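Local atomic coordinates of protein-glutamate methylesterase/protein-glutamine glutaminase (Thermotoga maritima, PDB entry 3SFT), a protein that probably removes methyl groups from methylglutamate residues of chemoreceptors and deamidates specific receptor glutamines in chemotaxis, the part here being its C-terminal catalytic domain. Residues 14-19 and 133-138; 38-43 and 78-83; 158-163 and 180-185. All coordinates share one frame; numbering follows the deposited sequence.

Contact 1 (14-19 and 133-138); sequences SSTGGP and TGMGKD
Two direct hydrogen bonds join Ser15 and Thr16 to Thr133 where the loops after strands 9-14 and 127-131 run side by side. In the first, the amide N of Ser15 gives its hydrogen to Thr133 O at 3.0 Å, meeting the oxygen in the carbonyl plane. In the second, Thr133 OG1 donates to Thr16 O over 2.7 Å, approaching almost in line with the carbonyl bond. A chi1 of 173° turns this hydroxyl away from Thr133's own N and toward the turn. Thr133 OG1 also accepts from the amides of Val162 and Val163, so three bonds grip it.

Van der Waals contacts fill the rest. Thr133 CG2 lies 3.4 Å from Gly17 O, over the type II turn of Ser15 to Gly18, which Gly18 N closes onto Ser15 O at 2.8 Å. Gly17, with its positive phi, is the N-cap of helix 18-22. Gly134, at phi 153°, brings its CA to 3.7 Å from Ser15 CB, and the backbones pack closely. Farther out, Thr16 OG1 sits 4.1 Å from Met135 CG.

A water adds a bridge, lying 2.6 Å from Ser15 OG and donating to Met135 O. Ser15 OG stands anti to its N (chi1 -165°), on the side of this water and of His42.

Ser15, His42 and Asp138 are the predicted active-site residues, and their geometry is consistent with a catalytic triad: Asp138 OD2 bonds to His42 NE2, the Ser15 hydroxyl lies beside ND1 in packing contact, and Val112 N and Asp113 N also bind the carboxylate. The backbone bond at Ser15 and the multiply bonded Thr133 hydroxyl thus fix the turn bearing the probable nucleophile against the loop that supplies the acid.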
loop_
_atom_site.group_PDB
_atom_site.type_symbol
_atom_site.label_atom_id
_atom_site.label_comp_id
_atom_site.label_asym_id
_atom_site.label_seq_id
_atom_site.Cartn_x
_atom_site.Cartn_y
_atom_site.Cartn_z
ATOM N N SER A 14 -4.196 -0.223 -4.639
ATOM C CA SER A 14 -5.039 0.566 -5.525
ATOM C C SER A 14 -5.117 -0.010 -6.933
ATOM O O SER A 14 -4.242 -0.765 -7.361
ATOM C CB SER A 14 -4.503 1.996 -5.596
ATOM O OG SER A 14 -3.118 1.999 -5.917
ATOM N N SER A 15 -6.165 0.373 -7.657
ATOM C CA SER A 15 -6.351 -0.076 -9.020
ATOM C C SER A 15 -6.919 1.055 -9.886
ATOM O O SER A 15 -6.235 2.045 -10.123
ATOM C CB SER A 15 -7.247 -1.315 -9.064
ATOM O OG SER A 15 -7.151 -1.948 -10.326
ATOM N N THR A 16 -8.159 0.911 -10.353
ATOM C CA THR A 16 -8.800 1.917 -11.198
ATOM C C THR A 16 -8.856 3.275 -10.497
ATOM O O THR A 16 -9.381 3.394 -9.391
ATOM C CB THR A 16 -10.222 1.476 -11.594
ATOM O OG1 THR A 16 -10.180 0.140 -12.107
ATOM C CG2 THR A 16 -10.785 2.393 -12.660
ATOM N N GLY A 17 -8.298 4.294 -11.143
ATOM C CA GLY A 17 -8.275 5.624 -10.551
ATOM C C GLY A 17 -7.246 5.750 -9.435
ATOM O O GLY A 17 -7.174 6.786 -8.759
ATOM N N GLY A 18 -6.430 4.708 -9.260
ATOM C CA GLY A 18 -5.406 4.707 -8.225
ATOM C C GLY A 18 -4.525 5.944 -8.212
ATOM O O GLY A 18 -4.432 6.618 -7.185
ATOM N N PRO A 19 -3.855 6.265 -9.335
ATOM C CA PRO A 19 -2.978 7.437 -9.440
ATOM C C PRO A 19 -3.650 8.758 -9.050
ATOM O O PRO A 19 -3.028 9.609 -8.415
ATOM C CB PRO A 19 -2.572 7.414 -10.909
ATOM C CG PRO A 19 -2.482 5.936 -11.182
ATOM C CD PRO A 19 -3.742 5.420 -10.538
ATOM N N THR A 133 -9.424 3.223 -4.200
ATOM C CA THR A 133 -10.291 3.050 -5.358
ATOM C C THR A 133 -9.810 1.923 -6.260
ATOM O O THR A 133 -8.602 1.714 -6.408
ATOM C CB THR A 133 -10.304 4.367 -6.186
ATOM O OG1 THR A 133 -11.022 4.179 -7.409
ATOM C CG2 THR A 133 -8.876 4.813 -6.502
ATOM N N GLY A 134 -10.757 1.206 -6.865
ATOM C CA GLY A 134 -10.409 0.112 -7.755
ATOM C C GLY A 134 -11.464 -0.972 -7.860
ATOM O O GLY A 134 -12.344 -1.087 -7.005
ATOM N N MET A 135 -11.384 -1.760 -8.927
ATOM C CA MET A 135 -12.313 -2.862 -9.146
ATOM C C MET A 135 -11.813 -4.107 -8.439
ATOM O O MET A 135 -10.617 -4.258 -8.202
ATOM C CB MET A 135 -12.435 -3.198 -10.633
ATOM C CG MET A 135 -13.346 -2.314 -11.436
ATOM S SD MET A 135 -13.552 -2.882 -13.149
ATOM C CE MET A 135 -14.826 -1.798 -13.556
ATOM N N GLY A 136 -12.736 -5.006 -8.121
ATOM C CA GLY A 136 -12.358 -6.252 -7.480
ATOM C C GLY A 136 -12.289 -6.247 -5.969
ATOM O O GLY A 136 -12.723 -5.304 -5.303
ATOM N N LYS A 137 -11.677 -7.300 -5.438
ATOM C CA LYS A 137 -11.559 -7.496 -4.005
ATOM C C LYS A 137 -10.133 -7.576 -3.461
ATOM O O LYS A 137 -9.935 -7.946 -2.306
ATOM C CB LYS A 137 -12.357 -8.745 -3.610
ATOM C CG LYS A 137 -13.851 -8.615 -3.927
ATOM C CD LYS A 137 -14.627 -9.919 -3.754
ATOM C CE LYS A 137 -14.623 -10.428 -2.316
ATOM N NZ LYS A 137 -13.612 -11.511 -2.106
ATOM N N ASP A 138 -9.143 -7.231 -4.277
ATOM C CA ASP A 138 -7.756 -7.261 -3.815
ATOM C C ASP A 138 -7.654 -6.277 -2.649
ATOM O O ASP A 138 -8.154 -5.156 -2.730
ATOM C CB ASP A 138 -6.794 -6.872 -4.945
ATOM C CG ASP A 138 -5.320 -7.081 -4.579
ATOM O OD1 ASP A 138 -4.990 -7.949 -3.742
ATOM O OD2 ASP A 138 -4.475 -6.372 -5.154
HETATM O O HOH W 1 -8.426 -4.238 -10.147
#

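Contact 2 (38-43 and 78-83); sequences VVVQHM and YIAPGD
Val39 and Ile79 lie side by side and point the same way from neighbouring parallel strands, 37-41 and 76-79, of the central sheet. From CB, the Ile79 chain rises through CG1, set anti to the carbonyl carbon (chi1 -54°), with CG2 on the other branch. The second torsion, chi2 -53°, turns the tip toward Val39 on the neighbouring strand. CD1 therefore comes to 3.6 Å from Val39 CB and meets CG1 and CG2 of that valine almost equally, at 4.1 Å each. Helix 48-58 covers this face, with Thr48 and Ala52 against Ile79, whose side chain also touches Val63 of strand 62-65.

Beneath these side chains the backbones are joined in parallel fashion. Val39 N donates to Tyr78 O at 2.7 Å with an N-H...O angle of 175°, and Val39 O receives Ala80 N at 2.9 Å. Val38 and Tyr78 turn to the other face, as does Val40, whose CG2 is 4.1 Å from Ala80 CB; helix 112-123 packs on Val38 and Val40 there.

Past Ala80 the chains part, and a water bridges them, accepting from Gln41 N at 2.8 Å and donating to Ala80 O. Gln41 NE2 reaches His42 O at 3.0 Å and also binds Ser15 O, while its OE1 accepts from Ser14 OG.

Strands with helices on both faces are characteristic of the doubly wound fold. Between these two strands the backbones pair directly as far as Ala80 N, then through water, while the amide of Gln41, gripped at both ends, ties the segment carrying the predicted active-site His42 to Ser14 and Ser15.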
loop_
_atom_site.group_PDB
_atom_site.type_symbol
_atom_site.label_atom_id
_atom_site.label_comp_id
_atom_site.label_asym_id
_atom_site.label_seq_id
_atom_site.Cartn_x
_atom_site.Cartn_y
_atom_site.Cartn_z
ATOM N N VAL A 38 4.588 1.515 1.107
ATOM C CA VAL A 38 4.629 0.580 -0.013
ATOM C C VAL A 38 3.320 0.695 -0.788
ATOM O O VAL A 38 2.233 0.638 -0.205
ATOM C CB VAL A 38 4.809 -0.878 0.475
ATOM C CG1 VAL A 38 4.858 -1.827 -0.709
ATOM C CG2 VAL A 38 6.080 -1.004 1.313
ATOM N N VAL A 39 3.421 0.889 -2.095
ATOM C CA VAL A 39 2.233 1.018 -2.924
ATOM C C VAL A 39 2.152 -0.083 -3.971
ATOM O O VAL A 39 3.082 -0.273 -4.747
ATOM C CB VAL A 39 2.200 2.391 -3.653
ATOM C CG1 VAL A 39 0.990 2.470 -4.580
ATOM C CG2 VAL A 39 2.168 3.529 -2.643
ATOM N N VAL A 40 1.045 -0.821 -3.962
ATOM C CA VAL A 40 0.802 -1.875 -4.935
ATOM C C VAL A 40 -0.369 -1.398 -5.795
ATOM O O VAL A 40 -1.528 -1.449 -5.382
ATOM C CB VAL A 40 0.435 -3.226 -4.271
ATOM C CG1 VAL A 40 0.187 -4.275 -5.335
ATOM C CG2 VAL A 40 1.554 -3.690 -3.335
ATOM N N GLN A 41 -0.042 -0.893 -6.976
ATOM C CA GLN A 41 -1.022 -0.387 -7.925
ATOM C C GLN A 41 -1.141 -1.364 -9.088
ATOM O O GLN A 41 -0.138 -1.692 -9.724
ATOM C CB GLN A 41 -0.560 0.993 -8.434
ATOM C CG GLN A 41 -1.248 1.519 -9.704
ATOM C CD GLN A 41 -2.695 1.913 -9.494
ATOM O OE1 GLN A 41 -3.033 2.582 -8.527
ATOM N NE2 GLN A 41 -3.550 1.529 -10.428
ATOM N N HIS A 42 -2.360 -1.838 -9.349
ATOM C CA HIS A 42 -2.621 -2.763 -10.459
ATOM C C HIS A 42 -2.359 -2.013 -11.758
ATOM O O HIS A 42 -2.896 -0.927 -11.976
ATOM C CB HIS A 42 -4.078 -3.237 -10.474
ATOM C CG HIS A 42 -4.489 -4.003 -9.257
ATOM N ND1 HIS A 42 -5.750 -4.538 -9.111
ATOM C CD2 HIS A 42 -3.814 -4.316 -8.127
ATOM C CE1 HIS A 42 -5.835 -5.147 -7.944
ATOM N NE2 HIS A 42 -4.676 -5.028 -7.326
ATOM N N MET A 43 -1.539 -2.595 -12.619
ATOM C CA MET A 43 -1.212 -1.954 -13.883
ATOM C C MET A 43 -0.448 -2.932 -14.761
ATOM O O MET A 43 0.296 -3.776 -14.256
ATOM C CB MET A 43 -0.359 -0.708 -13.616
ATOM C CG MET A 43 -0.742 0.494 -14.466
ATOM S SD MET A 43 -0.606 2.052 -13.574
ATOM C CE MET A 43 1.073 1.890 -12.877
ATOM N N TYR A 78 7.635 3.180 -2.028
ATOM C CA TYR A 78 8.002 2.167 -3.011
ATOM C C TYR A 78 6.822 1.655 -3.837
ATOM O O TYR A 78 5.829 1.190 -3.284
ATOM C CB TYR A 78 8.677 0.987 -2.313
ATOM C CG TYR A 78 9.837 1.361 -1.413
ATOM C CD1 TYR A 78 11.132 1.474 -1.921
ATOM C CD2 TYR A 78 9.642 1.582 -0.049
ATOM C CE1 TYR A 78 12.203 1.798 -1.094
ATOM C CE2 TYR A 78 10.706 1.905 0.789
ATOM C CZ TYR A 78 11.983 2.011 0.259
ATOM O OH TYR A 78 13.038 2.327 1.075
ATOM N N ILE A 79 6.946 1.740 -5.159
ATOM C CA ILE A 79 5.906 1.274 -6.070
ATOM C C ILE A 79 6.275 -0.148 -6.501
ATOM O O ILE A 79 7.393 -0.385 -6.968
ATOM C CB ILE A 79 5.819 2.162 -7.345
ATOM C CG1 ILE A 79 5.636 3.641 -6.979
ATOM C CG2 ILE A 79 4.710 1.678 -8.249
ATOM C CD1 ILE A 79 4.484 3.935 -6.026
ATOM N N ALA A 80 5.354 -1.092 -6.332
ATOM C CA ALA A 80 5.623 -2.476 -6.719
ATOM C C ALA A 80 5.790 -2.601 -8.240
ATOM O O ALA A 80 4.968 -2.097 -8.999
ATOM C CB ALA A 80 4.502 -3.390 -6.227
ATOM N N PRO A 81 6.889 -3.224 -8.701
ATOM C CA PRO A 81 7.136 -3.397 -10.135
ATOM C C PRO A 81 6.254 -4.509 -10.710
ATOM O O PRO A 81 5.760 -5.362 -9.964
ATOM C CB PRO A 81 8.616 -3.775 -10.175
ATOM C CG PRO A 81 8.778 -4.576 -8.932
ATOM C CD PRO A 81 8.022 -3.744 -7.911
ATOM N N GLY A 82 6.072 -4.505 -12.029
ATOM C CA GLY A 82 5.241 -5.511 -12.671
ATOM C C GLY A 82 5.848 -6.902 -12.766
ATOM O O GLY A 82 7.033 -7.091 -12.500
ATOM N N ASP A 83 5.004 -7.876 -13.103
ATOM C CA ASP A 83 5.394 -9.280 -13.267
ATOM C C ASP A 83 5.700 -10.074 -11.995
ATOM O O ASP A 83 5.815 -11.301 -12.048
ATOM C CB ASP A 83 6.579 -9.398 -14.236
ATOM C CG ASP A 83 6.249 -8.901 -15.634
ATOM O OD1 ASP A 83 5.203 -9.322 -16.180
ATOM O OD2 ASP A 83 7.040 -8.099 -16.183
HETATM O O HOH W 2 2.371 -1.349 -8.328
#

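Contact 3 (158-163 and 180-185); sequences KETCVV and LPAYKI
Pro181 packs on Thr160 and Glu159 at the edge of the doubly wound alpha/beta domain, where the loop after strand 152-156 meets the one leading from the outermost strand 178-180 into helix 185-192. Its CB lies 3.8 Å from Thr160 CG2 and 4.0 Å from Glu159 OE1, the glutamate passing at a slant to the proline ring. Pro181 CG also sits over one face of the Tyr183 ring, 3.6 Å above its plane and displaced toward the rim. The proline carbonyl turns into the following turn and accepts Lys184 N.

Ala182 makes the central polar link. Its N donates to Thr160 OG1 at 2.8 Å along an almost straight path, the N-H...O angle being 177°. The first torsion of Thr160 places this hydroxyl between its own N and carbonyl carbon, facing the second loop. Thr160 OG1 is also hydrogen-bonded to Glu156 OE2, so the threonine connects the end of strand 152-156 with the backbone of Ala182. The methyl group of Ala182 packs beside the same hydroxyl and also touches Ser21 of helix 18-22.

Tyr183 turns its ring toward Glu159 and Thr160. CE2 comes to 3.8 Å from Thr160 CG2, which approaches obliquely. Glu159 stretches across at about a right angle to the tyrosine, its chain extended from a CG anti to the backbone N. Carboxylate and ring are inclined by 58°, and the carboxylate oxygen OE2 lies near the ring plane at its edge. Tyr183 OH donates to the syn side of Glu159 OE2 at 2.7 Å, 21° out of the carboxylate plane.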
loop_
_atom_site.group_PDB
_atom_site.type_symbol
_atom_site.label_atom_id
_atom_site.label_comp_id
_atom_site.label_asym_id
_atom_site.label_seq_id
_atom_site.Cartn_x
_atom_site.Cartn_y
_atom_site.Cartn_z
ATOM N N LYS A 158 -16.200 6.460 -0.848
ATOM C CA LYS A 158 -16.761 6.507 -2.200
ATOM C C LYS A 158 -16.623 7.875 -2.875
ATOM O O LYS A 158 -16.529 7.966 -4.099
ATOM C CB LYS A 158 -18.243 6.105 -2.163
ATOM C CG LYS A 158 -18.870 5.920 -3.538
ATOM C CD LYS A 158 -20.350 5.577 -3.448
ATOM C CE LYS A 158 -20.949 5.344 -4.830
ATOM N NZ LYS A 158 -20.392 4.131 -5.492
ATOM N N GLU A 159 -16.608 8.935 -2.074
ATOM C CA GLU A 159 -16.492 10.299 -2.587
ATOM C C GLU A 159 -15.354 10.507 -3.587
ATOM O O GLU A 159 -15.566 11.030 -4.685
ATOM C CB GLU A 159 -16.319 11.281 -1.425
ATOM C CG GLU A 159 -16.163 12.740 -1.849
ATOM C CD GLU A 159 -15.815 13.664 -0.691
ATOM O OE1 GLU A 159 -16.208 13.382 0.461
ATOM O OE2 GLU A 159 -15.143 14.684 -0.942
ATOM N N THR A 160 -14.152 10.084 -3.210
ATOM C CA THR A 160 -12.984 10.267 -4.059
ATOM C C THR A 160 -12.602 9.093 -4.964
ATOM O O THR A 160 -11.635 9.185 -5.715
ATOM C CB THR A 160 -11.770 10.699 -3.214
ATOM O OG1 THR A 160 -11.566 9.765 -2.148
ATOM C CG2 THR A 160 -12.009 12.085 -2.619
ATOM N N CYS A 161 -13.371 8.008 -4.911
ATOM C CA CYS A 161 -13.090 6.835 -5.736
ATOM C C CYS A 161 -13.634 6.940 -7.150
ATOM O O CYS A 161 -14.700 7.514 -7.381
ATOM C CB CYS A 161 -13.704 5.568 -5.122
ATOM S SG CYS A 161 -12.984 4.965 -3.592
ATOM N N VAL A 162 -12.903 6.364 -8.095
ATOM C CA VAL A 162 -13.366 6.306 -9.469
ATOM C C VAL A 162 -14.256 5.055 -9.477
ATOM O O VAL A 162 -15.369 5.073 -10.005
ATOM C CB VAL A 162 -12.201 6.179 -10.467
ATOM C CG1 VAL A 162 -12.738 5.980 -11.875
ATOM C CG2 VAL A 162 -11.352 7.446 -10.421
ATOM N N VAL A 163 -13.777 4.006 -8.805
ATOM C CA VAL A 163 -14.504 2.744 -8.667
ATOM C C VAL A 163 -14.485 2.332 -7.189
ATOM O O VAL A 163 -13.430 2.056 -6.619
ATOM C CB VAL A 163 -13.897 1.606 -9.529
ATOM C CG1 VAL A 163 -14.626 0.308 -9.256
ATOM C CG2 VAL A 163 -14.019 1.934 -11.014
ATOM N N LEU A 180 -12.286 7.057 4.715
ATOM C CA LEU A 180 -11.967 8.458 4.460
ATOM C C LEU A 180 -11.728 8.832 3.009
ATOM O O LEU A 180 -11.183 8.046 2.235
ATOM C CB LEU A 180 -10.696 8.827 5.234
ATOM C CG LEU A 180 -10.636 8.617 6.748
ATOM C CD1 LEU A 180 -9.186 8.579 7.183
ATOM C CD2 LEU A 180 -11.387 9.724 7.467
ATOM N N PRO A 181 -12.153 10.043 2.613
ATOM C CA PRO A 181 -11.921 10.454 1.227
ATOM C C PRO A 181 -10.400 10.592 1.121
ATOM O O PRO A 181 -9.732 10.851 2.123
ATOM C CB PRO A 181 -12.650 11.795 1.141
ATOM C CG PRO A 181 -12.641 12.301 2.551
ATOM C CD PRO A 181 -12.940 11.052 3.340
ATOM N N ALA A 182 -9.853 10.358 -0.064
ATOM C CA ALA A 182 -8.406 10.400 -0.276
ATOM C C ALA A 182 -7.658 11.556 0.378
ATOM O O ALA A 182 -6.623 11.340 1.007
ATOM C CB ALA A 182 -8.089 10.340 -1.763
ATOM N N TYR A 183 -8.186 12.771 0.247
ATOM C CA TYR A 183 -7.545 13.955 0.820
ATOM C C TYR A 183 -7.423 13.973 2.349
ATOM O O TYR A 183 -6.574 14.683 2.894
ATOM C CB TYR A 183 -8.212 15.242 0.306
ATOM C CG TYR A 183 -9.708 15.344 0.548
ATOM C CD1 TYR A 183 -10.210 15.830 1.759
ATOM C CD2 TYR A 183 -10.619 14.971 -0.439
ATOM C CE1 TYR A 183 -11.580 15.943 1.979
ATOM C CE2 TYR A 183 -11.988 15.078 -0.231
ATOM C CZ TYR A 183 -12.461 15.566 0.983
ATOM O OH TYR A 183 -13.814 15.675 1.201
ATOM N N LYS A 184 -8.271 13.217 3.046
ATOM C CA LYS A 184 -8.191 13.162 4.507
ATOM C C LYS A 184 -7.292 12.025 4.996
ATOM O O LYS A 184 -6.972 11.945 6.182
ATOM C CB LYS A 184 -9.580 13.037 5.139
ATOM C CG LYS A 184 -10.309 14.369 5.300
ATOM C CD LYS A 184 -11.600 14.201 6.085
ATOM C CE LYS A 184 -12.299 15.536 6.333
ATOM N NZ LYS A 184 -11.511 16.440 7.224
ATOM N N ILE A 185 -6.902 11.146 4.078
ATOM C CA ILE A 185 -6.044 10.010 4.402
ATOM C C ILE A 185 -4.639 10.415 4.881
ATOM O O ILE A 185 -4.149 9.865 5.862
ATOM C CB ILE A 185 -5.981 8.996 3.219
ATOM C CG1 ILE A 185 -7.373 8.392 2.989
ATOM C CG2 ILE A 185 -4.957 7.893 3.491
ATOM C CD1 ILE A 185 -7.406 7.227 2.002
#

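From the N terminus, strand 9-14 leads into the first segment of contact 1, whose loop closes at 133-138. Contact 2 falls within that span, pairing strands 37-41 and 76-79 and closing the loop with helix 48-58 and strand 62-65. Contact 3 follows in series, closing a short loop that holds helix 166-172 and leads into strand 178-180. Contacts 1 and 2 touch at the predicted active site, where Ser15 OG is 3.2 Å from His42 ND1. Contacts 1 and 3 meet through Gly134 N and Val163 O, 2.8 Å apart; contacts 2 and 3 stay about 10 Å apart (nearest atoms). Contacts 1 and 3 together link the sheet's middle loops to its 178-180 edge.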